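Local coordinates for NanU sialic acid binding protein (Bacteroides fragilis, PDB 4L7T) that binds sialic acid with high affinity as a SusD-like protein of the outer membrane, probably serving the uptake of this sugar with a partner membrane protein, at residues E304-F308 with K309-E313; Y326-Y329 with N330-R334; T236-Q239 with S240-S243; T91-S94 with N95-M99; P361-N364 with K365-G368. All coordinates share one frame; numbering follows the deposited sequence.

In the fold
Along the chain the order is contact 4, contact 3, contact 1, contact 2, contact 5. The last three lie on one side of the chain's centre. Contact 5 carries strand 356-363 out of its hairpin with strand 344-350. Pro361 on that strand packs against Tyr326 and Tyr329 of contact 2, and Phe362 meets Glu313 of contact 1. The centres of contacts 1, 2 and 5 are about 15 to 23 Å apart. Contact 3, on helix 227-244, and contact 4, before helix 99-115, belong to more helical parts. They lie on opposite sides of the chain's centre, centres about 33 Å apart. The contacts thus sample both the helical framework and the strand-and-loop region of a SusD-family fold.

Contact 1 of 5, residues E304-F308 with K309-E313; sequences EGVSF and KDLPE
Ser307 holds OG anti to its own nitrogen (chi1 158°), which swings the hydroxyl forward to the backbone of Lys309. Phe308 turns the other way. Its CG sits beside the backbone N (chi1 -68°), and the ring reaches the side chains of Leu311 and Glu313. Lys309 N donates to Ser307 OG at 3.0 Å, which closes an ST turn. The carbonyl of the same serine is also used: Asp310 N bonds to Ser307 O at 3.0 Å, approaching from well above the carbonyl plane. Leu311 N adds a weak bond to Phe308 O at 3.2 Å. Two overlapping turns of 3-10 type result, so the chain bends back on itself. Glu313 CB lies 3.5 Å from Phe308 CD1, and its carboxylate plane is turned 50° from the ring. Leu311 CD1 touches the same ring carbon, Phe308 CD1, at 3.7 Å. Both approaches are oblique. On another side of Leu311, its CG meets Val306 CG1 at 4.1 Å, the two side chains crossing at about a right angle. The contact is mostly at the surface, with Phe308 its buried residue. It lies in the long loop between helix 293-299 and strand 323-324. The Phe308 ring packs on Met296 of that helix and on Tyr300 just after it, while Lys309 touches Thr297.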
loop_
_atom_site.group_PDB
_atom_site.type_symbol
_atom_site.label_atom_id
_atom_site.label_comp_id
_atom_site.label_asym_id
_atom_site.label_seq_id
_atom_site.Cartn_x
_atom_site.Cartn_y
_atom_site.Cartn_z
ATOM N N GLU A 304 6.201 -31.494 -6.346
ATOM C CA GLU A 304 5.952 -32.888 -6.768
ATOM C C GLU A 304 6.910 -33.293 -7.922
ATOM O O GLU A 304 6.879 -34.425 -8.441
ATOM C CB GLU A 304 4.481 -33.025 -7.213
ATOM C CG GLU A 304 3.332 -32.933 -6.125
ATOM C CD GLU A 304 3.194 -31.573 -5.430
ATOM O OE1 GLU A 304 3.103 -30.522 -6.132
ATOM O OE2 GLU A 304 3.164 -31.568 -4.166
ATOM N N GLY A 305 7.762 -32.362 -8.342
ATOM C CA GLY A 305 8.739 -32.670 -9.381
ATOM C C GLY A 305 8.242 -32.392 -10.785
ATOM O O GLY A 305 8.915 -32.770 -11.740
ATOM N N VAL A 306 7.082 -31.721 -10.913
ATOM C CA VAL A 306 6.471 -31.452 -12.201
ATOM C C VAL A 306 7.015 -30.117 -12.768
ATOM O O VAL A 306 6.948 -29.083 -12.093
ATOM C CB VAL A 306 4.939 -31.350 -12.062
ATOM C CG1 VAL A 306 4.302 -31.150 -13.436
ATOM C CG2 VAL A 306 4.386 -32.568 -11.259
ATOM N N SER A 307 7.603 -30.173 -13.964
ATOM C CA SER A 307 8.170 -28.963 -14.551
ATOM C C SER A 307 7.100 -27.880 -14.706
ATOM O O SER A 307 5.953 -28.176 -15.021
ATOM C CB SER A 307 8.797 -29.284 -15.891
ATOM O OG SER A 307 8.902 -28.123 -16.722
ATOM N N PHE A 308 7.459 -26.620 -14.460
ATOM C CA PHE A 308 6.478 -25.547 -14.697
ATOM C C PHE A 308 6.072 -25.403 -16.179
ATOM O O PHE A 308 5.129 -24.680 -16.494
ATOM C CB PHE A 308 6.976 -24.183 -14.116
ATOM C CG PHE A 308 7.036 -24.163 -12.604
ATOM C CD1 PHE A 308 5.871 -24.255 -11.838
ATOM C CD2 PHE A 308 8.263 -24.028 -11.949
ATOM C CE1 PHE A 308 5.924 -24.244 -10.449
ATOM C CE2 PHE A 308 8.335 -24.004 -10.565
ATOM C CZ PHE A 308 7.172 -24.100 -9.793
ATOM N N LYS A 309 6.800 -26.051 -17.096
ATOM C CA LYS A 309 6.386 -26.070 -18.535
ATOM C C LYS A 309 4.977 -26.681 -18.635
ATOM O O LYS A 309 4.196 -26.371 -19.532
ATOM C CB LYS A 309 7.381 -26.893 -19.384
ATOM C CG LYS A 309 7.095 -26.872 -20.943
ATOM C CD LYS A 309 7.977 -27.891 -21.734
ATOM C CE LYS A 309 7.579 -28.032 -23.236
ATOM N NZ LYS A 309 8.092 -26.928 -24.115
ATOM N N ASP A 310 4.702 -27.581 -17.696
ATOM C CA ASP A 310 3.516 -28.380 -17.698
ATOM C C ASP A 310 2.383 -27.818 -16.800
ATOM O O ASP A 310 1.374 -28.500 -16.638
ATOM C CB ASP A 310 3.883 -29.823 -17.256
ATOM C CG ASP A 310 4.704 -30.572 -18.309
ATOM O OD1 ASP A 310 4.514 -30.291 -19.535
ATOM O OD2 ASP A 310 5.529 -31.445 -17.925
ATOM N N LEU A 311 2.545 -26.603 -16.240
ATOM C CA LEU A 311 1.633 -26.067 -15.188
ATOM C C LEU A 311 1.156 -24.680 -15.531
ATOM O O LEU A 311 1.758 -24.043 -16.408
ATOM C CB LEU A 311 2.342 -26.009 -13.857
ATOM C CG LEU A 311 2.641 -27.378 -13.209
ATOM C CD1 LEU A 311 3.643 -27.241 -12.068
ATOM C CD2 LEU A 311 1.339 -27.927 -12.673
ATOM N N PRO A 312 0.104 -24.168 -14.812
ATOM C CA PRO A 312 -0.349 -22.792 -15.144
ATOM C C PRO A 312 0.728 -21.741 -14.882
ATOM O O PRO A 312 0.725 -20.683 -15.541
ATOM C CB PRO A 312 -1.551 -22.524 -14.192
ATOM C CG PRO A 312 -1.698 -23.742 -13.299
ATOM C CD PRO A 312 -0.609 -24.766 -13.653
ATOM N N GLU A 313 1.600 -22.009 -13.924
ATOM C CA GLU A 313 2.777 -21.118 -13.745
ATOM C C GLU A 313 3.619 -20.825 -14.998
ATOM O O GLU A 313 4.283 -19.737 -15.060
ATOM C CB GLU A 313 3.682 -21.663 -12.643
ATOM C CG GLU A 313 3.089 -21.414 -11.266
ATOM C CD GLU A 313 2.165 -22.545 -10.789
ATOM O OE1 GLU A 313 1.783 -23.419 -11.644
ATOM O OE2 GLU A 313 1.821 -22.541 -9.560
#

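Contact 2 of 5, residues Y326-Y329 with N330-R334; sequences YDLY and NKAFR
The backbone from Asp327 to Ala332 winds through one short helical turn, held by weak bonds such as Ala332 N to Leu328 O at 3.1 Å. This is the small helix 328-331, which comes between strand 323-324 and helix 339-343. Leu328 O also takes a weak bond from Lys331 N. Asp327 O is shared in the same way by Asn330 N and Lys331 N. On one side of the turn Leu328 CD1 meets Ala332 CB at 3.9 Å, a buried apolar contact one turn apart. On another, the Lys331 chain runs obliquely past Asp327. Its CD lies 4.0 Å from Asp327 OD2, and its NZ is 4.2 Å from that oxygen, beyond a salt bridge. Their polar ends have firmer partners elsewhere: Asp327 OD1 bonds to Tyr445 OH, and Lys331 NZ to Asp442 O. With CG anti to the backbone N (chi1 -178°), the Tyr329 ring stands off the helical turn toward Pro361 and toward Lys340, with which it makes a cation-pi contact. After the turn the chain opens out, and a water takes the place of the next direct backbone bond. Water 1 donates to Tyr329 O at 2.8 Å and accepts from Phe333 N at 2.8 Å.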
loop_
_atom_site.group_PDB
_atom_site.type_symbol
_atom_site.label_atom_id
_atom_site.label_comp_id
_atom_site.label_asym_id
_atom_site.label_seq_id
_atom_site.Cartn_x
_atom_site.Cartn_y
_atom_site.Cartn_z
ATOM N N TYR A 326 14.610 -15.890 1.065
ATOM C CA TYR A 326 14.268 -17.324 0.914
ATOM C C TYR A 326 13.672 -17.959 2.182
ATOM O O TYR A 326 12.766 -18.784 2.077
ATOM C CB TYR A 326 15.519 -18.142 0.564
ATOM C CG TYR A 326 16.293 -17.742 -0.704
ATOM C CD1 TYR A 326 15.770 -16.897 -1.649
ATOM C CD2 TYR A 326 17.564 -18.252 -0.917
ATOM C CE1 TYR A 326 16.484 -16.500 -2.781
ATOM C CE2 TYR A 326 18.277 -17.908 -2.081
ATOM C CZ TYR A 326 17.705 -17.025 -3.013
ATOM O OH TYR A 326 18.406 -16.635 -4.154
ATOM N N ASP A 327 14.211 -17.592 3.346
ATOM C CA ASP A 327 13.730 -18.172 4.589
ATOM C C ASP A 327 12.402 -17.608 5.078
ATOM O O ASP A 327 11.854 -18.146 6.035
ATOM C CB ASP A 327 14.756 -18.074 5.676
ATOM C CG ASP A 327 15.060 -16.668 6.111
ATOM O OD1 ASP A 327 14.597 -15.665 5.493
ATOM O OD2 ASP A 327 15.797 -16.550 7.110
ATOM N N LEU A 328 11.943 -16.494 4.491
ATOM C CA LEU A 328 10.666 -15.902 4.940
ATOM C C LEU A 328 9.488 -16.813 4.666
ATOM O O LEU A 328 8.508 -16.829 5.421
ATOM C CB LEU A 328 10.491 -14.496 4.325
ATOM C CG LEU A 328 9.236 -13.752 4.755
ATOM C CD1 LEU A 328 9.237 -13.501 6.287
ATOM C CD2 LEU A 328 9.251 -12.430 3.958
ATOM N N TYR A 329 9.618 -17.662 3.661
ATOM C CA TYR A 329 8.583 -18.536 3.224
ATOM C C TYR A 329 8.144 -19.493 4.340
ATOM O O TYR A 329 6.915 -19.751 4.464
ATOM C CB TYR A 329 9.044 -19.399 2.050
ATOM C CG TYR A 329 7.955 -20.329 1.517
ATOM C CD1 TYR A 329 6.841 -19.809 0.824
ATOM C CD2 TYR A 329 8.039 -21.728 1.705
ATOM C CE1 TYR A 329 5.820 -20.684 0.296
ATOM C CE2 TYR A 329 7.033 -22.595 1.190
ATOM C CZ TYR A 329 5.949 -22.072 0.472
ATOM O OH TYR A 329 4.968 -22.907 -0.040
ATOM N N ASN A 330 9.115 -19.979 5.142
ATOM C CA ASN A 330 8.818 -20.876 6.273
ATOM C C ASN A 330 8.801 -20.218 7.638
ATOM O O ASN A 330 8.392 -20.828 8.616
ATOM C CB ASN A 330 9.757 -22.084 6.248
ATOM C CG ASN A 330 9.366 -23.068 5.168
ATOM O OD1 ASN A 330 10.200 -23.481 4.362
ATOM N ND2 ASN A 330 8.092 -23.407 5.108
ATOM N N LYS A 331 9.226 -18.968 7.720
ATOM C CA LYS A 331 9.205 -18.242 9.002
ATOM C C LYS A 331 8.031 -17.278 9.209
ATOM O O LYS A 331 7.980 -16.660 10.256
ATOM C CB LYS A 331 10.494 -17.433 9.228
ATOM C CG LYS A 331 11.663 -18.384 9.531
ATOM C CD LYS A 331 12.943 -17.627 9.676
ATOM C CE LYS A 331 13.989 -18.600 10.186
ATOM N NZ LYS A 331 14.957 -17.850 11.011
ATOM N N ALA A 332 7.229 -17.048 8.187
ATOM C CA ALA A 332 6.189 -16.011 8.293
ATOM C C ALA A 332 4.896 -16.485 8.895
ATOM O O ALA A 332 4.169 -15.618 9.451
ATOM C CB ALA A 332 5.911 -15.379 6.964
ATOM N N PHE A 333 4.547 -17.758 8.642
ATOM C CA PHE A 333 3.173 -18.203 8.922
ATOM C C PHE A 333 3.165 -19.472 9.749
ATOM O O PHE A 333 3.921 -20.381 9.475
ATOM C CB PHE A 333 2.349 -18.444 7.634
ATOM C CG PHE A 333 2.252 -17.246 6.745
ATOM C CD1 PHE A 333 1.253 -16.272 6.955
ATOM C CD2 PHE A 333 3.158 -17.071 5.692
ATOM C CE1 PHE A 333 1.172 -15.132 6.107
ATOM C CE2 PHE A 333 3.078 -15.950 4.870
ATOM C CZ PHE A 333 2.067 -15.000 5.044
ATOM N N ARG A 334 2.244 -19.526 10.729
ATOM C CA ARG A 334 1.937 -20.796 11.446
ATOM C C ARG A 334 1.228 -21.821 10.533
ATOM O O ARG A 334 0.514 -21.452 9.603
ATOM C CB ARG A 334 1.060 -20.489 12.665
ATOM C CG ARG A 334 1.582 -19.491 13.644
ATOM C CD ARG A 334 2.976 -19.786 14.269
ATOM N NE ARG A 334 3.019 -21.155 14.814
ATOM C CZ ARG A 334 2.783 -21.470 16.087
ATOM N NH1 ARG A 334 2.498 -20.531 17.001
ATOM N NH2 ARG A 334 2.831 -22.777 16.440
HETATM O O HOH W 1 5.505 -19.676 6.838
#

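Contact 3 of 5, residues T236-Q239 with S240-S243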
loop_
_atom_site.group_PDB
_atom_site.type_symbol
_atom_site.label_atom_id
_atom_site.label_comp_id
_atom_site.label_asym_id
_atom_site.label_seq_id
_atom_site.Cartn_x
_atom_site.Cartn_y
_atom_site.Cartn_z
ATOM N N THR A 236 -11.896 6.616 17.099
ATOM C CA THR A 236 -13.278 7.035 16.789
ATOM C C THR A 236 -13.520 6.987 15.255
ATOM O O THR A 236 -14.571 6.532 14.772
ATOM C CB THR A 236 -13.490 8.448 17.285
ATOM O OG1 THR A 236 -13.393 8.388 18.712
ATOM C CG2 THR A 236 -14.846 9.065 16.870
ATOM N N ALA A 237 -12.492 7.355 14.496
ATOM C CA ALA A 237 -12.639 7.296 12.996
ATOM C C ALA A 237 -12.811 5.853 12.518
ATOM O O ALA A 237 -13.664 5.574 11.668
ATOM C CB ALA A 237 -11.317 7.921 12.314
ATOM N N LEU A 238 -11.953 4.932 13.022
ATOM C CA LEU A 238 -11.951 3.538 12.541
ATOM C C LEU A 238 -13.261 2.915 13.007
ATOM O O LEU A 238 -13.859 2.137 12.244
ATOM C CB LEU A 238 -10.703 2.834 13.064
ATOM C CG LEU A 238 -9.427 3.549 12.507
ATOM C CD1 LEU A 238 -8.143 3.116 13.331
ATOM C CD2 LEU A 238 -9.223 3.127 11.041
ATOM N N GLN A 239 -13.728 3.284 14.204
ATOM C CA GLN A 239 -14.994 2.737 14.738
ATOM C C GLN A 239 -16.173 3.159 13.848
ATOM O O GLN A 239 -17.146 2.392 13.702
ATOM C CB GLN A 239 -15.258 3.186 16.211
ATOM C CG GLN A 239 -14.404 2.331 17.124
ATOM C CD GLN A 239 -14.459 2.790 18.609
ATOM O OE1 GLN A 239 -14.693 3.950 18.909
ATOM N NE2 GLN A 239 -14.138 1.912 19.469
ATOM N N SER A 240 -16.053 4.339 13.252
ATOM C CA SER A 240 -17.128 4.885 12.366
ATOM C C SER A 240 -17.217 4.047 11.063
ATOM O O SER A 240 -18.272 3.995 10.479
ATOM C CB SER A 240 -16.997 6.423 12.174
ATOM O OG SER A 240 -16.121 6.632 11.081
ATOM N N ILE A 241 -16.093 3.443 10.628
ATOM C CA ILE A 241 -16.151 2.523 9.458
ATOM C C ILE A 241 -16.820 1.219 9.820
ATOM O O ILE A 241 -17.734 0.712 9.147
ATOM C CB ILE A 241 -14.716 2.249 8.947
ATOM C CG1 ILE A 241 -14.103 3.552 8.457
ATOM C CG2 ILE A 241 -14.748 1.110 7.838
ATOM C CD1 ILE A 241 -12.589 3.311 8.256
ATOM N N VAL A 242 -16.443 0.675 10.988
ATOM C CA VAL A 242 -17.081 -0.580 11.510
ATOM C C VAL A 242 -18.604 -0.354 11.627
ATOM O O VAL A 242 -19.371 -1.258 11.289
ATOM C CB VAL A 242 -16.515 -0.918 12.900
ATOM C CG1 VAL A 242 -17.322 -2.096 13.522
ATOM C CG2 VAL A 242 -14.978 -1.288 12.789
ATOM N N SER A 243 -19.030 0.829 12.072
ATOM C CA SER A 243 -20.460 1.032 12.285
ATOM C C SER A 243 -21.171 1.337 10.989
ATOM O O SER A 243 -22.191 0.700 10.702
ATOM C CB SER A 243 -20.703 2.137 13.309
ATOM O OG SER A 243 -20.173 3.400 12.914
#
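Ala237 O is gripped by three donors of the next helical turn. The shortest bond is from the side chain of Ser240: its OG donates to Ala237 O at 2.7 Å, tilted 23° from the carbonyl plane. Ile241 N and Ser240 N add weak bonds to the same oxygen. All of this lies within helix 227-244, and a serine hydroxyl folded back on the carbonyl three residues earlier is a familiar feature of alpha helices. Ser240 OG sits between its own backbone N and carbonyl carbon (chi1 87°), and from there it faces back down the helix. The hydroxyl has further partners outside the turn. Its bond to Tyr195 OH reaches the loop before helix 206-223. Gln210 OE1 of that helix is a weak partner, which would have to share the proton given to Ala237 O. Ser240 N also bonds to Thr236 O at 3.1 Å, the regular helical partner. Leu238 and Ile241 are buried. Leu238 CD2 and Ile241 CD1 lie 4.4 Å apart, a loose contact along one face. Ile241 packs on Gln210 and Met211 of helix 206-223 and on Cys391 of helix 388-401. Leu238 rests on Leu394 of that last helix. On its buried side the turn thus packs against both helices. Thr236 is exposed; Val242, also at the surface, still touches Tyr388. Ser243 N continues the helical bonding to Gln239 O at 2.9 Å. Val242 N meets Leu238 O at 3.2 Å in the carbonyl plane, almost straight at 166°.

Contact 4 of 5, residues T91-S94 with N95-M99; sequences TGIS and NFAGM
Ile93 lays its CG2 branch against the backbone and side chain of Ala97. CG2 is 3.7 Å from Ala97 CA and 4.0 Å from Ala97 CB, so the methyl rests alongside the turn. The chi1 of -68° puts CG1 beside the backbone N and sends CG2 to the other side, beside the carbonyl carbon, where Ala97 lies. The Ile93 side chain also packs on Leu56 and Leu57 of helix 51-58 and on Trp146 of helix 121-146. The next two side chains meet other parts of the chain: Ser94 touches Asn498, and Asn95 touches Ser500 and Val501 of helix 499-504. Two turns follow one another in the backbone. Thr91 to Ile93 form a classic gamma turn about Gly92, with a weak bond from Ile93 N to Thr91 O. Then Asn95 to Gly98 all have positive phi and make a left-handed helical turn with 3-10-type bonds, leading into helix 99-115. Ala97 N donates to Ser94 O at 3.1 Å from above the carbonyl plane, and Gly98 N to Asn95 O at 2.9 Å. Thr91 OG1 spans the gamma turn, donating to Ile93 O at 2.8 Å, also from well above the plane. Phe96 points away from Ile93 and meets Trp146 edge-to-face.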
loop_
_atom_site.group_PDB
_atom_site.type_symbol
_atom_site.label_atom_id
_atom_site.label_comp_id
_atom_site.label_asym_id
_atom_site.label_seq_id
_atom_site.Cartn_x
_atom_site.Cartn_y
_atom_site.Cartn_z
ATOM N N THR A 91 18.588 7.744 -5.890
ATOM C CA THR A 91 17.570 8.021 -4.855
ATOM C C THR A 91 16.501 6.953 -4.800
ATOM O O THR A 91 15.715 6.961 -3.872
ATOM C CB THR A 91 16.876 9.419 -5.103
ATOM O OG1 THR A 91 16.220 9.351 -6.369
ATOM C CG2 THR A 91 17.930 10.546 -5.047
ATOM N N GLY A 92 16.479 6.036 -5.743
ATOM C CA GLY A 92 15.463 4.916 -5.738
ATOM C C GLY A 92 14.139 5.381 -6.361
ATOM O O GLY A 92 13.667 4.784 -7.321
ATOM N N ILE A 93 13.599 6.483 -5.887
ATOM C CA ILE A 93 12.438 7.141 -6.508
ATOM C C ILE A 93 12.782 8.607 -6.781
ATOM O O ILE A 93 13.490 9.214 -5.969
ATOM C CB ILE A 93 11.262 7.133 -5.491
ATOM C CG1 ILE A 93 10.742 5.735 -5.255
ATOM C CG2 ILE A 93 10.091 7.949 -6.051
ATOM C CD1 ILE A 93 9.660 5.638 -4.042
ATOM N N SER A 94 12.308 9.184 -7.883
ATOM C CA SER A 94 12.611 10.585 -8.195
ATOM C C SER A 94 11.377 11.441 -8.158
ATOM O O SER A 94 10.259 10.908 -8.214
ATOM C CB SER A 94 13.152 10.695 -9.641
ATOM O OG SER A 94 14.346 9.941 -9.771
ATOM N N ASN A 95 11.595 12.757 -8.111
ATOM C CA ASN A 95 10.575 13.792 -8.359
ATOM C C ASN A 95 9.338 13.603 -7.418
ATOM O O ASN A 95 8.214 13.710 -7.883
ATOM C CB ASN A 95 10.139 13.763 -9.870
ATOM C CG ASN A 95 11.363 13.717 -10.863
ATOM O OD1 ASN A 95 11.355 13.004 -11.898
ATOM N ND2 ASN A 95 12.381 14.532 -10.555
ATOM N N PHE A 96 9.572 13.343 -6.127
ATOM C CA PHE A 96 8.499 13.203 -5.138
ATOM C C PHE A 96 7.455 12.235 -5.602
ATOM O O PHE A 96 6.253 12.469 -5.341
ATOM C CB PHE A 96 7.907 14.574 -4.717
ATOM C CG PHE A 96 8.929 15.500 -4.109
ATOM C CD1 PHE A 96 9.398 15.306 -2.786
ATOM C CD2 PHE A 96 9.498 16.532 -4.885
ATOM C CE1 PHE A 96 10.363 16.088 -2.233
ATOM C CE2 PHE A 96 10.525 17.300 -4.322
ATOM C CZ PHE A 96 10.925 17.108 -3.002
ATOM N N ALA A 97 7.890 11.163 -6.299
ATOM C CA ALA A 97 7.093 10.014 -6.714
ATOM C C ALA A 97 6.019 10.457 -7.738
ATOM O O ALA A 97 5.037 9.770 -7.907
ATOM C CB ALA A 97 6.403 9.284 -5.456
ATOM N N GLY A 98 6.196 11.654 -8.343
ATOM C CA GLY A 98 5.225 12.090 -9.363
ATOM C C GLY A 98 3.974 12.656 -8.714
ATOM O O GLY A 98 2.989 12.924 -9.434
ATOM N N MET A 99 3.982 12.872 -7.413
ATOM C CA MET A 99 2.733 13.249 -6.687
ATOM C C MET A 99 2.225 14.666 -6.966
ATOM O O MET A 99 1.016 14.879 -6.988
ATOM C CB MET A 99 2.818 12.975 -5.194
ATOM C CG MET A 99 2.881 11.494 -4.950
ATOM S SD MET A 99 2.762 11.056 -3.207
ATOM C CE MET A 99 2.901 9.334 -3.507
#

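Contact 5 of 5, residues P361-N364 with K365-G368; sequences PFCN and KYQG
The Tyr366 ring has Lys365 CG on one face, 4.0 Å above the plane and over its centre, while Cys363 SG approaches it obliquely. The sulfur is 4.2 Å from Tyr366 CD2, a sulfur-aromatic contact. Phe285 meets the same ring edge-to-face. The other flat groups are two amides. Those of Asn364 and Gln367 cross obliquely, their planes 34° apart. Asn364 OD1 comes within 3.3 Å of Gln367 CD and 3.4 Å of Gln367 CG; the amide oxygen packs on these two carbons. Asn364 ND2 has its own partner in Asp341 O. Cys363 SG stands anti to its nitrogen (chi1 174°) and faces the loop that follows. There Lys365 N gives it a weak bond at 3.6 Å. Water 2 lies between the two segments, 3.3 Å from Cys363 O and 2.9 Å from Tyr366 O. The buried polar ends are met from elsewhere: Lys365 NZ forms a salt bridge with Glu467 and bonds to Met465 O, and Tyr366 OH bonds to Phe466 O. The chain here leaves strand 356-363, which pairs antiparallel with strand 344-350, and Asn364 keeps a backbone bond to Ser343 just before that partner. Tyr366 then packs on Tyr383 and Pro384 of strand 383-387, joining the hairpin to the next sheet.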
loop_
_atom_site.group_PDB
_atom_site.type_symbol
_atom_site.label_atom_id
_atom_site.label_comp_id
_atom_site.label_asym_id
_atom_site.label_seq_id
_atom_site.Cartn_x
_atom_site.Cartn_y
_atom_site.Cartn_z
ATOM N N PRO A 361 10.931 -18.350 -2.989
ATOM C CA PRO A 361 9.515 -18.091 -3.231
ATOM C C PRO A 361 9.310 -16.915 -4.180
ATOM O O PRO A 361 10.260 -16.169 -4.386
ATOM C CB PRO A 361 9.012 -17.766 -1.832
ATOM C CG PRO A 361 10.138 -16.915 -1.180
ATOM C CD PRO A 361 11.442 -17.592 -1.817
ATOM N N PHE A 362 8.101 -16.742 -4.735
ATOM C CA PHE A 362 7.707 -15.571 -5.554
ATOM C C PHE A 362 6.254 -15.213 -5.159
ATOM O O PHE A 362 5.557 -16.023 -4.547
ATOM C CB PHE A 362 7.880 -15.738 -7.074
ATOM C CG PHE A 362 7.003 -16.767 -7.713
ATOM C CD1 PHE A 362 5.721 -16.395 -8.209
ATOM C CD2 PHE A 362 7.464 -18.063 -7.910
ATOM C CE1 PHE A 362 4.901 -17.360 -8.845
ATOM C CE2 PHE A 362 6.677 -18.979 -8.542
ATOM C CZ PHE A 362 5.386 -18.632 -8.999
ATOM N N CYS A 363 5.900 -13.979 -5.425
ATOM C CA CYS A 363 4.616 -13.435 -5.049
ATOM C C CYS A 363 3.479 -14.194 -5.759
ATOM O O CYS A 363 3.465 -14.279 -7.008
ATOM C CB CYS A 363 4.624 -11.944 -5.472
ATOM S SG CYS A 363 2.952 -11.212 -5.184
ATOM N N ASN A 364 2.500 -14.659 -4.958
ATOM C CA ASN A 364 1.286 -15.309 -5.536
ATOM C C ASN A 364 -0.008 -14.541 -5.227
ATOM O O ASN A 364 -1.133 -14.992 -5.511
ATOM C CB ASN A 364 1.172 -16.717 -5.032
ATOM C CG ASN A 364 0.205 -17.599 -5.875
ATOM O OD1 ASN A 364 0.142 -17.523 -7.128
ATOM N ND2 ASN A 364 -0.608 -18.382 -5.155
ATOM N N LYS A 365 0.169 -13.387 -4.623
ATOM C CA LYS A 365 -1.038 -12.604 -4.199
ATOM C C LYS A 365 -1.802 -12.035 -5.415
ATOM O O LYS A 365 -3.044 -11.903 -5.366
ATOM C CB LYS A 365 -0.642 -11.455 -3.261
ATOM C CG LYS A 365 -1.906 -10.650 -2.781
ATOM C CD LYS A 365 -1.551 -9.781 -1.567
ATOM C CE LYS A 365 -1.509 -10.635 -0.222
ATOM N NZ LYS A 365 -1.216 -9.677 0.989
ATOM N N TYR A 366 -1.076 -11.731 -6.499
ATOM C CA TYR A 366 -1.653 -11.075 -7.705
ATOM C C TYR A 366 -1.373 -12.003 -8.880
ATOM O O TYR A 366 -0.193 -12.131 -9.358
ATOM C CB TYR A 366 -1.066 -9.726 -7.961
ATOM C CG TYR A 366 -1.112 -8.743 -6.769
ATOM C CD1 TYR A 366 -2.304 -8.257 -6.316
ATOM C CD2 TYR A 366 0.021 -8.397 -6.118
ATOM C CE1 TYR A 366 -2.393 -7.362 -5.184
ATOM C CE2 TYR A 366 0.026 -7.522 -4.992
ATOM C CZ TYR A 366 -1.187 -7.041 -4.519
ATOM O OH TYR A 366 -1.222 -6.153 -3.502
ATOM N N GLN A 367 -2.412 -12.733 -9.272
ATOM C CA GLN A 367 -2.204 -13.823 -10.271
ATOM C C GLN A 367 -2.601 -13.384 -11.667
ATOM O O GLN A 367 -2.327 -14.100 -12.586
ATOM C CB GLN A 367 -2.855 -15.138 -9.859
ATOM C CG GLN A 367 -2.326 -15.697 -8.569
ATOM C CD GLN A 367 -2.971 -16.957 -8.135
ATOM O OE1 GLN A 367 -3.381 -17.109 -6.987
ATOM N NE2 GLN A 367 -2.985 -17.919 -9.009
ATOM N N GLY A 368 -3.154 -12.173 -11.823
ATOM C CA GLY A 368 -3.541 -11.710 -13.179
ATOM C C GLY A 368 -4.575 -12.623 -13.815
ATOM O O GLY A 368 -5.319 -13.325 -13.120
HETATM O O HOH W 2 2.037 -13.838 -9.937
#